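Local coordinates for tight junction protein ZO-3 (Homo sapiens, PDB 3KFV) that links tight-junction membrane proteins such as claudins and occludin to the actin cytoskeleton as a MAGUK scaffold, here represented by its SH3 and guanylate kinase-like domains, at residues K145-I150 against V216-I221; D168-A173 against D198-L203. All blocks are in the same frame, centred on the assembly; numbering follows the deposited sequence.

Interaction 1 (K145-I150 against V216-I221); sequences KRPVVI and VQYYPI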
loop_
_atom_site.group_PDB
_atom_site.type_symbol
_atom_site.label_atom_id
_atom_site.label_comp_id
_atom_site.label_asym_id
_atom_site.label_seq_id
_atom_site.Cartn_x
_atom_site.Cartn_y
_atom_site.Cartn_z
ATOM N N LYS A 145 1.185 -4.771 -14.280
ATOM C CA LYS A 145 1.873 -5.470 -13.205
ATOM C C LYS A 145 2.116 -4.521 -12.030
ATOM O O LYS A 145 2.777 -3.488 -12.167
ATOM C CB LYS A 145 3.157 -6.135 -13.712
ATOM C CG LYS A 145 2.889 -7.503 -14.355
ATOM C CD LYS A 145 4.113 -8.078 -15.035
ATOM C CE LYS A 145 3.878 -9.524 -15.459
ATOM N NZ LYS A 145 5.084 -10.139 -16.123
ATOM N N ARG A 146 1.552 -4.875 -10.880
ATOM C CA ARG A 146 1.545 -4.003 -9.714
ATOM C C ARG A 146 2.930 -3.876 -9.091
ATOM O O ARG A 146 3.657 -4.861 -8.982
ATOM C CB ARG A 146 0.554 -4.537 -8.673
ATOM C CG ARG A 146 -0.867 -4.719 -9.191
ATOM C CD ARG A 146 -1.738 -5.488 -8.196
ATOM N NE ARG A 146 -1.767 -4.858 -6.878
ATOM C CZ ARG A 146 -2.340 -5.387 -5.800
ATOM N NH1 ARG A 146 -2.943 -6.559 -5.867
ATOM N NH2 ARG A 146 -2.307 -4.740 -4.646
ATOM N N PRO A 147 3.304 -2.654 -8.678
ATOM C CA PRO A 147 4.594 -2.509 -7.992
ATOM C C PRO A 147 4.616 -3.382 -6.747
ATOM O O PRO A 147 3.566 -3.644 -6.166
ATOM C CB PRO A 147 4.626 -1.025 -7.615
ATOM C CG PRO A 147 3.708 -0.367 -8.591
ATOM C CD PRO A 147 2.617 -1.364 -8.852
ATOM N N VAL A 148 5.793 -3.841 -6.345
ATOM C CA VAL A 148 5.893 -4.699 -5.175
ATOM C C VAL A 148 6.816 -4.063 -4.151
ATOM O O VAL A 148 7.982 -3.793 -4.435
ATOM C CB VAL A 148 6.412 -6.121 -5.540
ATOM C CG1 VAL A 148 6.537 -6.980 -4.288
ATOM C CG2 VAL A 148 5.498 -6.792 -6.557
ATOM N N VAL A 149 6.291 -3.816 -2.961
ATOM C CA VAL A 149 7.082 -3.217 -1.895
ATOM C C VAL A 149 7.524 -4.279 -0.889
ATOM O O VAL A 149 6.691 -4.945 -0.275
ATOM C CB VAL A 149 6.293 -2.106 -1.168
ATOM C CG1 VAL A 149 7.051 -1.635 0.055
ATOM C CG2 VAL A 149 6.021 -0.942 -2.109
ATOM N N ILE A 150 8.833 -4.452 -0.733
ATOM C CA ILE A 150 9.341 -5.416 0.232
ATOM C C ILE A 150 9.820 -4.682 1.472
ATOM O O ILE A 150 10.761 -3.891 1.407
ATOM C CB ILE A 150 10.503 -6.252 -0.338
ATOM C CG1 ILE A 150 10.159 -6.795 -1.735
ATOM C CG2 ILE A 150 10.884 -7.380 0.631
ATOM C CD1 ILE A 150 9.309 -8.030 -1.730
ATOM N N VAL A 216 -2.599 7.100 -5.650
ATOM C CA VAL A 216 -2.680 7.204 -7.106
ATOM C C VAL A 216 -3.084 5.872 -7.729
ATOM O O VAL A 216 -3.109 5.735 -8.947
ATOM C CB VAL A 216 -1.356 7.687 -7.741
ATOM C CG1 VAL A 216 -0.977 9.055 -7.196
ATOM C CG2 VAL A 216 -0.245 6.672 -7.504
ATOM N N GLN A 217 -3.381 4.889 -6.885
ATOM C CA GLN A 217 -3.985 3.638 -7.338
ATOM C C GLN A 217 -3.041 2.710 -8.112
ATOM O O GLN A 217 -3.466 1.948 -8.982
ATOM C CB GLN A 217 -5.259 3.925 -8.132
ATOM C CG GLN A 217 -6.290 4.689 -7.317
ATOM C CD GLN A 217 -7.640 4.763 -7.994
ATOM O OE1 GLN A 217 -8.588 4.096 -7.570
ATOM N NE2 GLN A 217 -7.741 5.571 -9.053
ATOM N N TYR A 218 -1.758 2.785 -7.777
ATOM C CA TYR A 218 -0.782 1.810 -8.229
ATOM C C TYR A 218 -0.852 0.598 -7.315
ATOM O O TYR A 218 -0.392 -0.482 -7.668
ATOM C CB TYR A 218 0.616 2.416 -8.192
ATOM C CG TYR A 218 0.978 3.150 -9.457
ATOM C CD1 TYR A 218 2.125 2.825 -10.162
ATOM C CD2 TYR A 218 0.158 4.149 -9.962
ATOM C CE1 TYR A 218 2.456 3.484 -11.329
ATOM C CE2 TYR A 218 0.482 4.822 -11.130
ATOM C CZ TYR A 218 1.635 4.484 -11.811
ATOM O OH TYR A 218 1.974 5.140 -12.978
ATOM N N TYR A 219 -1.437 0.802 -6.137
ATOM C CA TYR A 219 -1.683 -0.250 -5.149
ATOM C C TYR A 219 -0.621 -1.334 -5.114
ATOM O O TYR A 219 -0.858 -2.455 -5.573
ATOM C CB TYR A 219 -3.062 -0.883 -5.350
ATOM C CG TYR A 219 -4.197 0.057 -5.040
ATOM C CD1 TYR A 219 -4.398 0.536 -3.746
ATOM C CD2 TYR A 219 -5.061 0.477 -6.035
ATOM C CE1 TYR A 219 -5.428 1.398 -3.458
ATOM C CE2 TYR A 219 -6.099 1.341 -5.753
ATOM C CZ TYR A 219 -6.277 1.797 -4.465
ATOM O OH TYR A 219 -7.318 2.655 -4.202
ATOM N N PRO A 220 0.545 -1.013 -4.535
ATOM C CA PRO A 220 1.647 -1.976 -4.507
ATOM C C PRO A 220 1.195 -3.233 -3.794
ATOM O O PRO A 220 0.230 -3.188 -3.031
ATOM C CB PRO A 220 2.713 -1.279 -3.652
ATOM C CG PRO A 220 2.267 0.132 -3.493
ATOM C CD PRO A 220 0.790 0.147 -3.664
ATOM N N ILE A 221 1.871 -4.345 -4.051
ATOM C CA ILE A 221 1.765 -5.493 -3.173
ATOM C C ILE A 221 2.802 -5.260 -2.080
ATOM O O ILE A 221 3.987 -5.106 -2.369
ATOM C CB ILE A 221 2.042 -6.809 -3.922
ATOM C CG1 ILE A 221 0.999 -7.020 -5.022
ATOM C CG2 ILE A 221 2.061 -7.984 -2.957
ATOM C CD1 ILE A 221 1.328 -8.149 -5.976
#
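Arg146 reaches across to the loop before strand 221-227 and takes the carbonyl of Tyr219 with two nitrogens at once. Its NE and NH2 each lie 2.9 Å from Tyr219 O, and that oxygen sits in the guanidinium plane. The NE bond runs almost straight out from the carbonyl, whereas NH2 comes from above the carbonyl plane. A bend at chi3 (56°) turns the group to meet the peptide side-on; NH2 adds a weak bond to Pro220 O.

Backbone bonds begin the parallel pairing of Val148 with Ile221: Ile221 N gives to Pro147 O at 2.8 Å, and Val149 N to Ile221 O at 2.7 Å.

Carbon contacts add to these bonds. Ile221 CG1 lies over the guanidinium centre, 3.8 Å from Arg146 CZ. Among purely apolar pairs, Pro147 CG meets the edge of the Tyr218 ring, 3.9 Å from CD1, and Val149 CG2 lies alongside Pro220 CB. Helix 188-196 also packs on Pro147 and Tyr218.

Neither proline has an N-H to give, yet Pro147 still enters the ladder through its carbonyl. Beside that ladder, the buried guanidinium holds Tyr219 O firmly and Pro220 O only weakly, just before two central strands of the guanylate kinase-like domain join.

Interaction 2 (D168-A173 against D198-L203); sequences DQFEIA and DKHALL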
loop_
_atom_site.group_PDB
_atom_site.type_symbol
_atom_site.label_atom_id
_atom_site.label_comp_id
_atom_site.label_asym_id
_atom_site.label_seq_id
_atom_site.Cartn_x
_atom_site.Cartn_y
_atom_site.Cartn_z
ATOM N N ASP A 168 12.980 -10.787 -16.500
ATOM C CA ASP A 168 11.946 -10.427 -17.466
ATOM C C ASP A 168 10.644 -10.015 -16.792
ATOM O O ASP A 168 9.713 -9.538 -17.452
ATOM C CB ASP A 168 11.701 -11.574 -18.464
ATOM C CG ASP A 168 11.308 -12.887 -17.779
ATOM O OD1 ASP A 168 12.059 -13.362 -16.883
ATOM O OD2 ASP A 168 10.253 -13.455 -18.161
ATOM N N GLN A 169 10.587 -10.190 -15.473
ATOM C CA GLN A 169 9.364 -9.921 -14.728
ATOM C C GLN A 169 9.579 -8.965 -13.576
ATOM O O GLN A 169 8.622 -8.561 -12.922
ATOM C CB GLN A 169 8.793 -11.217 -14.175
ATOM C CG GLN A 169 8.860 -12.361 -15.143
ATOM C CD GLN A 169 7.697 -13.289 -14.971
ATOM O OE1 GLN A 169 6.583 -12.852 -14.654
ATOM N NE2 GLN A 169 7.937 -14.583 -15.178
ATOM N N PHE A 170 10.838 -8.620 -13.326
ATOM C CA PHE A 170 11.198 -7.785 -12.190
ATOM C C PHE A 170 12.329 -6.838 -12.541
ATOM O O PHE A 170 13.271 -7.208 -13.234
ATOM C CB PHE A 170 11.632 -8.646 -10.999
ATOM C CG PHE A 170 10.533 -9.489 -10.420
ATOM C CD1 PHE A 170 9.614 -8.944 -9.540
ATOM C CD2 PHE A 170 10.426 -10.831 -10.744
ATOM C CE1 PHE A 170 8.602 -9.722 -8.999
ATOM C CE2 PHE A 170 9.422 -11.613 -10.205
ATOM C CZ PHE A 170 8.509 -11.058 -9.330
ATOM N N GLU A 171 12.227 -5.610 -12.055
ATOM C CA GLU A 171 13.329 -4.670 -12.106
ATOM C C GLU A 171 13.287 -3.856 -10.831
ATOM O O GLU A 171 12.216 -3.457 -10.388
ATOM C CB GLU A 171 13.223 -3.747 -13.320
ATOM C CG GLU A 171 14.393 -2.780 -13.423
ATOM C CD GLU A 171 14.359 -1.918 -14.674
ATOM O OE1 GLU A 171 14.868 -0.771 -14.613
ATOM O OE2 GLU A 171 13.834 -2.383 -15.713
ATOM N N ILE A 172 14.448 -3.619 -10.232
ATOM C CA ILE A 172 14.513 -2.761 -9.060
ATOM C C ILE A 172 14.324 -1.302 -9.464
ATOM O O ILE A 172 15.010 -0.804 -10.354
ATOM C CB ILE A 172 15.846 -2.920 -8.316
ATOM C CG1 ILE A 172 15.910 -4.285 -7.643
ATOM C CG2 ILE A 172 16.011 -1.822 -7.285
ATOM C CD1 ILE A 172 17.220 -4.560 -6.968
ATOM N N ALA A 173 13.380 -0.626 -8.816
ATOM C CA ALA A 173 13.171 0.799 -9.035
ATOM C C ALA A 173 14.342 1.576 -8.440
ATOM O O ALA A 173 14.635 1.450 -7.251
ATOM C CB ALA A 173 11.865 1.241 -8.404
ATOM N N ASP A 198 6.136 -4.088 -18.764
ATOM C CA ASP A 198 5.403 -5.254 -18.287
ATOM C C ASP A 198 6.153 -6.024 -17.203
ATOM O O ASP A 198 6.163 -7.252 -17.203
ATOM C CB ASP A 198 5.073 -6.191 -19.446
ATOM C CG ASP A 198 3.799 -6.975 -19.208
ATOM O OD1 ASP A 198 2.794 -6.341 -18.800
ATOM O OD2 ASP A 198 3.802 -8.211 -19.429
ATOM N N LYS A 199 6.772 -5.304 -16.274
ATOM C CA LYS A 199 7.462 -5.938 -15.157
ATOM C C LYS A 199 6.986 -5.371 -13.822
ATOM O O LYS A 199 6.496 -4.249 -13.760
ATOM C CB LYS A 199 8.969 -5.730 -15.271
ATOM C CG LYS A 199 9.595 -6.289 -16.520
ATOM C CD LYS A 199 11.099 -6.066 -16.480
ATOM C CE LYS A 199 11.753 -6.300 -17.835
ATOM N NZ LYS A 199 13.170 -5.815 -17.801
ATOM N N HIS A 200 7.134 -6.153 -12.756
ATOM C CA HIS A 200 6.898 -5.656 -11.410
ATOM C C HIS A 200 8.053 -4.755 -11.009
ATOM O O HIS A 200 9.210 -5.177 -11.044
ATOM C CB HIS A 200 6.827 -6.801 -10.400
ATOM C CG HIS A 200 5.692 -7.745 -10.621
ATOM N ND1 HIS A 200 4.374 -7.378 -10.455
ATOM C CD2 HIS A 200 5.677 -9.054 -10.961
ATOM C CE1 HIS A 200 3.594 -8.416 -10.697
ATOM N NE2 HIS A 200 4.361 -9.446 -11.009
ATOM N N ALA A 201 7.742 -3.524 -10.617
ATOM C CA ALA A 201 8.751 -2.638 -10.060
ATOM C C ALA A 201 8.933 -2.977 -8.588
ATOM O O ALA A 201 7.978 -2.933 -7.810
ATOM C CB ALA A 201 8.340 -1.189 -10.230
ATOM N N LEU A 202 10.155 -3.338 -8.211
ATOM C CA LEU A 202 10.456 -3.694 -6.830
ATOM C C LEU A 202 10.874 -2.448 -6.069
ATOM O O LEU A 202 11.765 -1.718 -6.509
ATOM C CB LEU A 202 11.564 -4.747 -6.780
ATOM C CG LEU A 202 11.220 -6.130 -7.338
ATOM C CD1 LEU A 202 12.473 -6.912 -7.675
ATOM C CD2 LEU A 202 10.357 -6.900 -6.357
ATOM N N LEU A 203 10.228 -2.207 -4.929
ATOM C CA LEU A 203 10.441 -0.984 -4.154
ATOM C C LEU A 203 10.885 -1.237 -2.717
ATOM O O LEU A 203 10.331 -2.090 -2.017
ATOM C CB LEU A 203 9.164 -0.155 -4.116
ATOM C CG LEU A 203 8.640 0.418 -5.423
ATOM C CD1 LEU A 203 7.170 0.736 -5.286
ATOM C CD2 LEU A 203 9.431 1.659 -5.773
#
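Phe170 and His200 begin the pairing of strands 170-172 and 200-203, which run parallel at the edge of the guanylate kinase-like sheet. Four backbone bonds join them in the staggered pattern of parallel strands. His200 N gives to Gln169 O at 2.8 Å and Glu171 N to His200 O at 3.2 Å; Leu202 N then gives to Glu171 O, the straightest of the four at 174°, and Ala173 N to Leu202 O.

Apolar and aromatic contacts fill the face carrying Phe170, His200, Ile172 and Leu202. The side chains of Phe170 and His200 run side by side and their rings meet obliquely, planes 34° apart, with Phe170 CE1 3.6 Å from His200 CD2. Leu202 CD1 comes within 3.8 Å of Phe170 CB, and helix 155-165 packs on Phe170, Ile172 and Leu202. At the far end of the pair, Ala173, just past strand 170-172, sets CB 3.6 Å from Leu203 CD2. The polar end of His200 is engaged elsewhere, its ND1 bonded to Arg146 O.

The charged groups are Glu171, on the face with Ala201 that meets helix 188-196, and Lys199 just before the strand. Lys199 lays its extended chain along the Asp168 carbonyl, CG being 3.4 Å from Asp168 O. Its NZ stops 4.1 Å from Glu171 OE2, beyond salt-bridge range. Shortening Lys199 to an alanine would probably uncover the Asp168 carbonyl and leave Pro167 O without this donor.

Backbone bonds thus set the register of edge strand 170-172 on 200-203, while the charged ends find partners just outside the pair: Lys199 NZ, weakly, in Pro167 O, and Glu171 in a salt bridge with Lys197.

In the fold
From the SH3 domain the chain passes through strand 134-141, then reaches 145-150, the first half of interaction 1. It then runs through helix 155-165 to 168-173, passes through helix 188-196, and returns at 198-203, where interaction 2 closes the shorter loop. Helix 207-215 follows before 216-221 closes interaction 1, so the second loop lies wholly within the first. The two meet in one parallel sheet: Val148 N bonds Ala201 O and Leu203 N bonds Val148 O. Strand 148-151 therefore stands between 200-203 and 221-227, with 170-172 at the margin, tying four strands and their connecting helices together.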